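Local coordinates for ABC transporter periplasmic-binding protein YTFQ (Escherichia coli, PDB 2VK2), which binds alpha- and beta-galactofuranose in the periplasm as the solute-binding component of the YtfQRT-YjfF ABC transporter, at residues Leu115-Trp119 and Asn242-Glu246; Gly175-Glu180 and Ala206-Glu212. All blocks are in the same frame, centred on the assembly; numbering follows the deposited sequence.

Contact 1 of 2, residues Leu115-Trp119 and Asn242-Glu246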
ATOM      1  N   LEU A 115      -3.554 -12.081   6.318  1.00  8.63           N
ATOM      2  CA  LEU A 115      -4.646 -11.720   7.222  1.00  8.57           C
ATOM      3  C   LEU A 115      -5.997 -11.755   6.509  1.00  8.44           C
ATOM      4  O   LEU A 115      -6.981 -12.252   7.061  1.00  8.52           O
ATOM      5  CB  LEU A 115      -4.405 -10.343   7.843  1.00  8.72           C
ATOM      6  CG  LEU A 115      -3.279 -10.272   8.878  1.00  9.07           C
ATOM      7  CD1 LEU A 115      -2.993  -8.826   9.249  1.00  9.61           C
ATOM      8  CD2 LEU A 115      -3.616 -11.094  10.119  1.00 10.04           C
ATOM      9  N   ILE A 116      -6.045 -11.240   5.283  1.00  8.16           N
ATOM     10  CA  ILE A 116      -7.279 -11.275   4.493  1.00  8.25           C
ATOM     11  C   ILE A 116      -7.621 -12.706   4.066  1.00  8.37           C
ATOM     12  O   ILE A 116      -8.783 -13.116   4.137  1.00  8.50           O
ATOM     13  CB  ILE A 116      -7.188 -10.359   3.248  1.00  8.08           C
ATOM     14  CG1 ILE A 116      -7.085  -8.883   3.660  1.00  8.06           C
ATOM     15  CG2 ILE A 116      -8.390 -10.572   2.327  1.00  8.39           C
ATOM     16  CD1 ILE A 116      -8.316  -8.344   4.394  1.00  8.47           C
ATOM     17  N   GLY A 117      -6.615 -13.464   3.635  1.00  8.33           N
ATOM     18  CA  GLY A 117      -6.819 -14.854   3.238  1.00  8.40           C
ATOM     19  C   GLY A 117      -7.328 -15.727   4.371  1.00  8.62           C
ATOM     20  O   GLY A 117      -8.276 -16.497   4.192  1.00  8.66           O
ATOM     21  N   ASP A 118      -6.707 -15.600   5.543  1.00  8.95           N
ATOM     22  CA  ASP A 118      -7.127 -16.346   6.733  1.00  9.46           C
ATOM     23  C   ASP A 118      -8.570 -15.995   7.101  1.00  9.38           C
ATOM     24  O   ASP A 118      -9.371 -16.875   7.432  1.00  9.53           O
ATOM     25  CB  ASP A 118      -6.220 -16.039   7.932  1.00  9.93           C
ATOM     26  CG  ASP A 118      -4.828 -16.640   7.805  1.00 11.38           C
ATOM     27  OD1 ASP A 118      -4.595 -17.482   6.913  1.00 12.33           O
ATOM     28  OD2 ASP A 118      -3.963 -16.264   8.624  1.00 13.39           O
ATOM     29  N   TRP A 119      -8.894 -14.707   7.041  1.00  9.16           N
ATOM     30  CA  TRP A 119     -10.251 -14.251   7.312  1.00  9.29           C
ATOM     31  C   TRP A 119     -11.241 -14.914   6.352  1.00  8.98           C
ATOM     32  O   TRP A 119     -12.286 -15.412   6.777  1.00  9.01           O
ATOM     33  CB  TRP A 119     -10.358 -12.723   7.219  1.00  9.66           C
ATOM     34  CG  TRP A 119     -11.780 -12.286   7.150  1.00  9.99           C
ATOM     35  CD1 TRP A 119     -12.643 -12.143   8.193  1.00 10.49           C
ATOM     36  CD2 TRP A 119     -12.526 -11.992   5.965  1.00  9.97           C
ATOM     37  NE1 TRP A 119     -13.880 -11.763   7.732  1.00 10.35           N
ATOM     38  CE2 TRP A 119     -13.835 -11.662   6.368  1.00  9.99           C
ATOM     39  CE3 TRP A 119     -12.213 -11.968   4.602  1.00 10.24           C
ATOM     40  CZ2 TRP A 119     -14.830 -11.312   5.456  1.00 10.44           C
ATOM     41  CZ3 TRP A 119     -13.200 -11.618   3.698  1.00 10.45           C
ATOM     42  CH2 TRP A 119     -14.493 -11.294   4.129  1.00 10.45           C
ATOM     43  N   ASN A 242     -16.408  -5.914   3.870  1.00  8.85           N
ATOM     44  CA  ASN A 242     -16.303  -6.927   4.931  1.00  8.96           C
ATOM     45  C   ASN A 242     -15.038  -6.921   5.771  1.00  9.01           C
ATOM     46  O   ASN A 242     -15.105  -7.153   6.972  1.00 10.20           O
ATOM     47  CB  ASN A 242     -16.501  -8.327   4.355  1.00  9.03           C
ATOM     48  CG  ASN A 242     -17.828  -8.476   3.675  1.00  9.07           C
ATOM     49  OD1 ASN A 242     -18.849  -8.746   4.315  1.00 11.25           O
ATOM     50  ND2 ASN A 242     -17.837  -8.275   2.379  1.00  7.50           N
ATOM     51  N   ALA A 243     -13.883  -6.700   5.150  1.00  8.70           N
ATOM     52  CA  ALA A 243     -12.612  -6.857   5.855  1.00  8.46           C
ATOM     53  C   ALA A 243     -11.542  -5.938   5.287  1.00  8.48           C
ATOM     54  O   ALA A 243     -11.403  -5.819   4.072  1.00  8.30           O
ATOM     55  CB  ALA A 243     -12.155  -8.312   5.775  1.00  8.52           C
ATOM     56  N   SER A 244     -10.795  -5.284   6.172  1.00  8.29           N
ATOM     57  CA  SER A 244      -9.656  -4.473   5.750  1.00  8.64           C
ATOM     58  C   SER A 244      -8.530  -4.517   6.770  1.00  8.97           C
ATOM     59  O   SER A 244      -8.769  -4.496   7.974  1.00 10.27           O
ATOM     60  CB  SER A 244     -10.074  -3.021   5.519  1.00  8.58           C
ATOM     61  OG  SER A 244      -8.961  -2.230   5.113  1.00  8.88           O
ATOM     62  N   VAL A 245      -7.298  -4.543   6.274  1.00  8.85           N
ATOM     63  CA  VAL A 245      -6.116  -4.514   7.123  1.00  8.70           C
ATOM     64  C   VAL A 245      -5.575  -3.091   7.182  1.00  8.87           C
ATOM     65  O   VAL A 245      -5.305  -2.480   6.149  1.00  8.80           O
ATOM     66  CB  VAL A 245      -5.026  -5.463   6.587  1.00  8.69           C
ATOM     67  CG1 VAL A 245      -3.763  -5.348   7.423  1.00  8.77           C
ATOM     68  CG2 VAL A 245      -5.533  -6.899   6.584  1.00  9.22           C
ATOM     69  N   GLU A 246      -5.412  -2.569   8.393  1.00  9.12           N
ATOM     70  CA  GLU A 246      -4.890  -1.222   8.584  1.00 10.07           C
ATOM     71  C   GLU A 246      -3.409  -1.132   8.229  1.00  9.29           C
ATOM     72  O   GLU A 246      -2.621  -1.996   8.610  1.00  9.11           O
ATOM     73  CB  GLU A 246      -5.076  -0.788  10.036  1.00 10.36           C
ATOM     74  CG  GLU A 246      -4.622   0.630  10.322  1.00 12.25           C
ATOM     75  CD  GLU A 246      -4.543   0.924  11.805  1.00 13.20           C
ATOM     76  OE1 GLU A 246      -5.474   1.562  12.330  1.00 16.95           O
ATOM     77  OE2 GLU A 246      -3.551   0.515  12.446  1.00 17.20           O
TER

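Contact 2 of 2, residues Gly175-Glu180 and Ala206-Glu212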
ATOM      1  N   GLY A 175      -9.791   0.249 -10.481  1.00 11.03           N
ATOM      2  CA  GLY A 175     -10.416  -0.843  -9.739  1.00 11.11           C
ATOM      3  C   GLY A 175     -11.850  -1.085 -10.180  1.00 11.22           C
ATOM      4  O   GLY A 175     -12.262  -2.228 -10.385  1.00 11.05           O
ATOM      5  N   LYS A 176     -12.609  -0.000 -10.342  1.00 11.41           N
ATOM      6  CA  LYS A 176     -13.985  -0.091 -10.829  1.00 11.83           C
ATOM      7  C   LYS A 176     -14.039  -0.656 -12.249  1.00 11.94           C
ATOM      8  O   LYS A 176     -14.826  -1.556 -12.531  1.00 12.09           O
ATOM      9  CB  LYS A 176     -14.666   1.282 -10.790  1.00 11.99           C
ATOM     10  CG  LYS A 176     -16.130   1.246 -11.213  1.00 12.16           C
ATOM     11  CD  LYS A 176     -16.794   2.600 -11.075  1.00 12.60           C
ATOM     12  CE  LYS A 176     -18.267   2.519 -11.429  1.00 13.58           C
ATOM     13  NZ  LYS A 176     -18.918   3.852 -11.394  1.00 15.13           N
ATOM     14  N   GLU A 177     -13.202  -0.120 -13.132  1.00 12.21           N
ATOM     15  CA  GLU A 177     -13.147  -0.555 -14.530  1.00 12.53           C
ATOM     16  C   GLU A 177     -12.839  -2.047 -14.647  1.00 11.92           C
ATOM     17  O   GLU A 177     -13.499  -2.772 -15.394  1.00 11.86           O
ATOM     18  CB  GLU A 177     -12.091   0.260 -15.279  1.00 12.65           C
ATOM     19  CG  GLU A 177     -11.897  -0.105 -16.743  1.00 13.53           C
ATOM     20  CD  GLU A 177     -10.688   0.581 -17.347  1.00 14.60           C
ATOM     21  OE1 GLU A 177     -10.484   1.780 -17.063  1.00 17.61           O
ATOM     22  OE2 GLU A 177      -9.938  -0.077 -18.099  1.00 17.91           O
ATOM     23  N   VAL A 178     -11.835  -2.503 -13.905  1.00 11.40           N
ATOM     24  CA  VAL A 178     -11.441  -3.906 -13.949  1.00 11.22           C
ATOM     25  C   VAL A 178     -12.525  -4.798 -13.338  1.00 10.98           C
ATOM     26  O   VAL A 178     -12.843  -5.851 -13.891  1.00 10.91           O
ATOM     27  CB  VAL A 178     -10.078  -4.128 -13.261  1.00 11.12           C
ATOM     28  CG1 VAL A 178      -9.737  -5.608 -13.201  1.00 11.34           C
ATOM     29  CG2 VAL A 178      -8.992  -3.357 -14.002  1.00 11.30           C
ATOM     30  N   MET A 179     -13.109  -4.374 -12.219  1.00 10.86           N
ATOM     31  CA  MET A 179     -14.206  -5.132 -11.612  1.00 10.98           C
ATOM     32  C   MET A 179     -15.397  -5.260 -12.564  1.00 11.48           C
ATOM     33  O   MET A 179     -16.014  -6.323 -12.640  1.00 11.28           O
ATOM     34  CB  MET A 179     -14.667  -4.507 -10.292  1.00 10.80           C
ATOM     35  CG  MET A 179     -15.638  -5.379  -9.497  1.00 10.71           C
ATOM     36  SD  MET A 179     -14.868  -6.896  -8.901  1.00 10.52           S
ATOM     37  CE  MET A 179     -16.310  -7.842  -8.413  1.00 10.65           C
ATOM     38  N   GLU A 180     -15.718  -4.183 -13.283  1.00 12.14           N
ATOM     39  CA  GLU A 180     -16.778  -4.227 -14.299  1.00 13.08           C
ATOM     40  C   GLU A 180     -16.507  -5.320 -15.332  1.00 13.08           C
ATOM     41  O   GLU A 180     -17.413  -6.067 -15.702  1.00 13.24           O
ATOM     42  CB  GLU A 180     -16.920  -2.877 -15.007  1.00 13.16           C
ATOM     43  CG  GLU A 180     -17.607  -1.799 -14.177  1.00 14.21           C
ATOM     44  CD  GLU A 180     -17.482  -0.405 -14.780  1.00 14.69           C
ATOM     45  OE1 GLU A 180     -16.630  -0.198 -15.671  1.00 17.15           O
ATOM     46  OE2 GLU A 180     -18.242   0.493 -14.359  1.00 17.01           O
ATOM     47  N   ALA A 206     -14.573  -1.221  -6.933  1.00  9.57           N
ATOM     48  CA  ALA A 206     -15.242  -2.502  -7.156  1.00  9.52           C
ATOM     49  C   ALA A 206     -16.649  -2.521  -6.556  1.00  9.59           C
ATOM     50  O   ALA A 206     -17.581  -3.039  -7.171  1.00  9.64           O
ATOM     51  CB  ALA A 206     -14.410  -3.644  -6.587  1.00  9.39           C
ATOM     52  N   ILE A 207     -16.794  -1.958  -5.359  1.00  9.81           N
ATOM     53  CA  ILE A 207     -18.099  -1.862  -4.703  1.00 10.14           C
ATOM     54  C   ILE A 207     -19.106  -1.103  -5.576  1.00 10.80           C
ATOM     55  O   ILE A 207     -20.263  -1.515  -5.681  1.00 10.52           O
ATOM     56  CB  ILE A 207     -17.974  -1.232  -3.292  1.00  9.94           C
ATOM     57  CG1 ILE A 207     -17.360  -2.245  -2.321  1.00  9.82           C
ATOM     58  CG2 ILE A 207     -19.335  -0.780  -2.768  1.00 10.01           C
ATOM     59  CD1 ILE A 207     -16.844  -1.634  -1.041  1.00 10.08           C
ATOM     60  N   GLN A 208     -18.666  -0.018  -6.215  1.00 11.59           N
ATOM     61  CA  GLN A 208     -19.511   0.721  -7.164  1.00 12.90           C
ATOM     62  C   GLN A 208     -19.951  -0.172  -8.318  1.00 12.44           C
ATOM     63  O   GLN A 208     -21.129  -0.196  -8.679  1.00 12.66           O
ATOM     64  CB  GLN A 208     -18.770   1.920  -7.764  1.00 13.12           C
ATOM     65  CG  GLN A 208     -18.350   3.008  -6.805  1.00 14.84           C
ATOM     66  CD  GLN A 208     -17.646   4.146  -7.527  1.00 15.28           C
ATOM     67  OE1 GLN A 208     -18.265   4.881  -8.299  1.00 18.49           O
ATOM     68  NE2 GLN A 208     -16.346   4.287  -7.291  1.00 17.45           N
ATOM     69  N   ALA A 209     -18.996  -0.889  -8.909  1.00 12.21           N
ATOM     70  CA  ALA A 209     -19.280  -1.785 -10.032  1.00 12.17           C
ATOM     71  C   ALA A 209     -20.260  -2.890  -9.645  1.00 12.11           C
ATOM     72  O   ALA A 209     -21.155  -3.234 -10.422  1.00 12.09           O
ATOM     73  CB  ALA A 209     -17.987  -2.391 -10.573  1.00 12.11           C
ATOM     74  N   ILE A 210     -20.093  -3.439  -8.444  1.00 11.96           N
ATOM     75  CA  ILE A 210     -20.974  -4.495  -7.945  1.00 11.97           C
ATOM     76  C   ILE A 210     -22.408  -3.975  -7.804  1.00 12.83           C
ATOM     77  O   ILE A 210     -23.358  -4.630  -8.240  1.00 12.53           O
ATOM     78  CB  ILE A 210     -20.478  -5.056  -6.589  1.00 11.69           C
ATOM     79  CG1 ILE A 210     -19.145  -5.791  -6.765  1.00 11.33           C
ATOM     80  CG2 ILE A 210     -21.507  -6.009  -5.989  1.00 11.49           C
ATOM     81  CD1 ILE A 210     -18.378  -5.975  -5.472  1.00 11.24           C
ATOM     82  N   LYS A 211     -22.556  -2.794  -7.209  1.00 13.91           N
ATOM     83  CA  LYS A 211     -23.875  -2.169  -7.058  1.00 15.27           C
ATOM     84  C   LYS A 211     -24.522  -1.863  -8.406  1.00 15.63           C
ATOM     85  O   LYS A 211     -25.716  -2.105  -8.596  1.00 15.69           O
ATOM     86  CB  LYS A 211     -23.782  -0.887  -6.226  1.00 15.40           C
ATOM     87  CG  LYS A 211     -23.552  -1.144  -4.749  1.00 16.37           C
ATOM     88  CD  LYS A 211     -23.905   0.054  -3.882  1.00 17.20           C
ATOM     89  CE  LYS A 211     -22.746   1.009  -3.723  1.00 18.77           C
ATOM     90  NZ  LYS A 211     -23.063   2.107  -2.768  1.00 19.62           N
ATOM     91  N   GLU A 212     -23.733  -1.339  -9.340  1.00 16.19           N
ATOM     92  CA  GLU A 212     -24.240  -0.996 -10.672  1.00 16.74           C
ATOM     93  C   GLU A 212     -24.670  -2.229 -11.482  1.00 16.62           C
ATOM     94  O   GLU A 212     -25.497  -2.119 -12.392  1.00 16.74           O
ATOM     95  CB  GLU A 212     -23.211  -0.154 -11.436  1.00 16.83           C
ATOM     96  CG  GLU A 212     -23.082   1.260 -10.874  1.00 17.31           C
ATOM     97  CD  GLU A 212     -21.984   2.085 -11.525  1.00 17.59           C
ATOM     98  OE1 GLU A 212     -21.395   1.637 -12.530  1.00 18.73           O
ATOM     99  OE2 GLU A 212     -21.714   3.199 -11.028  1.00 19.10           O
TER
HETATM  100  O   HOH W   1     -20.693  -0.532 -13.758  1.00 34.37           O

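Contact 1 of 2, residues Leu115-Trp119 and Asn242-Glu246
The methyl group of Ala243 sits over one face of the Trp119 indole as a CH-pi contact, CB lying 3.7 Å from the centroid of the Trp119 six-membered ring and 10° off its normal. With chi1 at 166°, CG of Trp119 is anti to the backbone N, which swings the indole from the helix towards the strand. The benzo end of that ring reaches on to the residue just before the strand, where Trp119 CH2 meets Asn242 CB at 3.6 Å. This is helix-on-sheet packing of the type I periplasmic binding protein fold: the axis of residues 115-119, on helix 109-124, runs at 152° to that of 243-246, and the two come within 8.9 Å. Aliphatic contacts continue the interface. Ile116 CD1 points down between two strand residues, 3.8 Å from Val245 CG2 and 4.1 Å from Ala243 CB. Val245 spreads its methyls beneath the helix; its CG2 also lies 3.8 Å from Leu115 CB, and its CG1 4.0 Å from Leu115 CD1. Leu279 of the neighbouring strand 278-280 extends this apolar floor under Ile116 and Trp119. No hydrogen bond joins the segments, and Ser244, pointing away from the helix, hydrogen-bonds Asp200 through its hydroxyl.

Contact 2 of 2, residues Gly175-Glu180 and Ala206-Glu212
Lys176 stretches from helix 172-185 across to helix 200-212, where its ammonium meets Glu212 and Gln208. All four of its torsions are extended, and this carries NZ to the last residue of the partner helix. There Lys176 NZ makes a salt bridge of 2.9 Å with Glu212 OE2, met on the syn side but from out of the carboxylate plane by 29°. A weak hydrogen bond of 3.3 Å runs from Lys176 NZ to Gln208 OE1, one helical turn before the glutamate, and the lysine methylenes pass over Gln208 CB at about a right angle to that side chain. With Lys176 cut back to an alanine, the Glu212 carboxylate would probably lose its positive mate, and the Gln208 and Ala209 side chains would lose the chain that overlies them.

Beneath this polar edge the helices pack closely: the axes of 175-180 and 206-212 come within 7.8 Å and cross at -41°. Small residues make this possible: Ala206 CB lies 3.6 Å from Met179 CG, and Ala209 CB fits against Glu180 CG at 3.7 Å. Met179 bends at chi2 (66°), which turns its thioether along Ala206 and brings Met179 CE to 3.9 Å from Ile210 CG1. Met179 touches Val132 and Ala206 touches Leu134, both of strand 129-135, so the two successive helices sit on one sheet face of a Rossmann-like domain.

Glu180 and Glu212 approach each other with carboxylate planes tilted against each other, and one water donates to both Glu180 OE2, at 2.7 Å, and Glu212 OE1. The shared water and the lysine on Glu212 are likely to offset the repulsion between the two carboxylates, leaving a charged, hydrated edge along the apolar seam.

From the N terminus the chain first builds strands 4-9 to 103-106 of the parallel sheet, with their helices, and then helix 109-124, whose residues 115-119 later meet the distant strand 243-246. Inside the loop that contact 1 eventually closes, the chain builds strands 129-135, 160-167, 194-197 and 222-225 of the same mixed sheet. Contact 2 is nested within it, closing a short loop of 25 residues that holds strand 194-197 between its two helices. Contact 1 thus ties a helix to a late strand of the sheet, and contact 2 ties neighbouring helices to each other, in all likelihood on the other face. Their centres are 20 Å apart, nearest atoms about 7 Å, without touching.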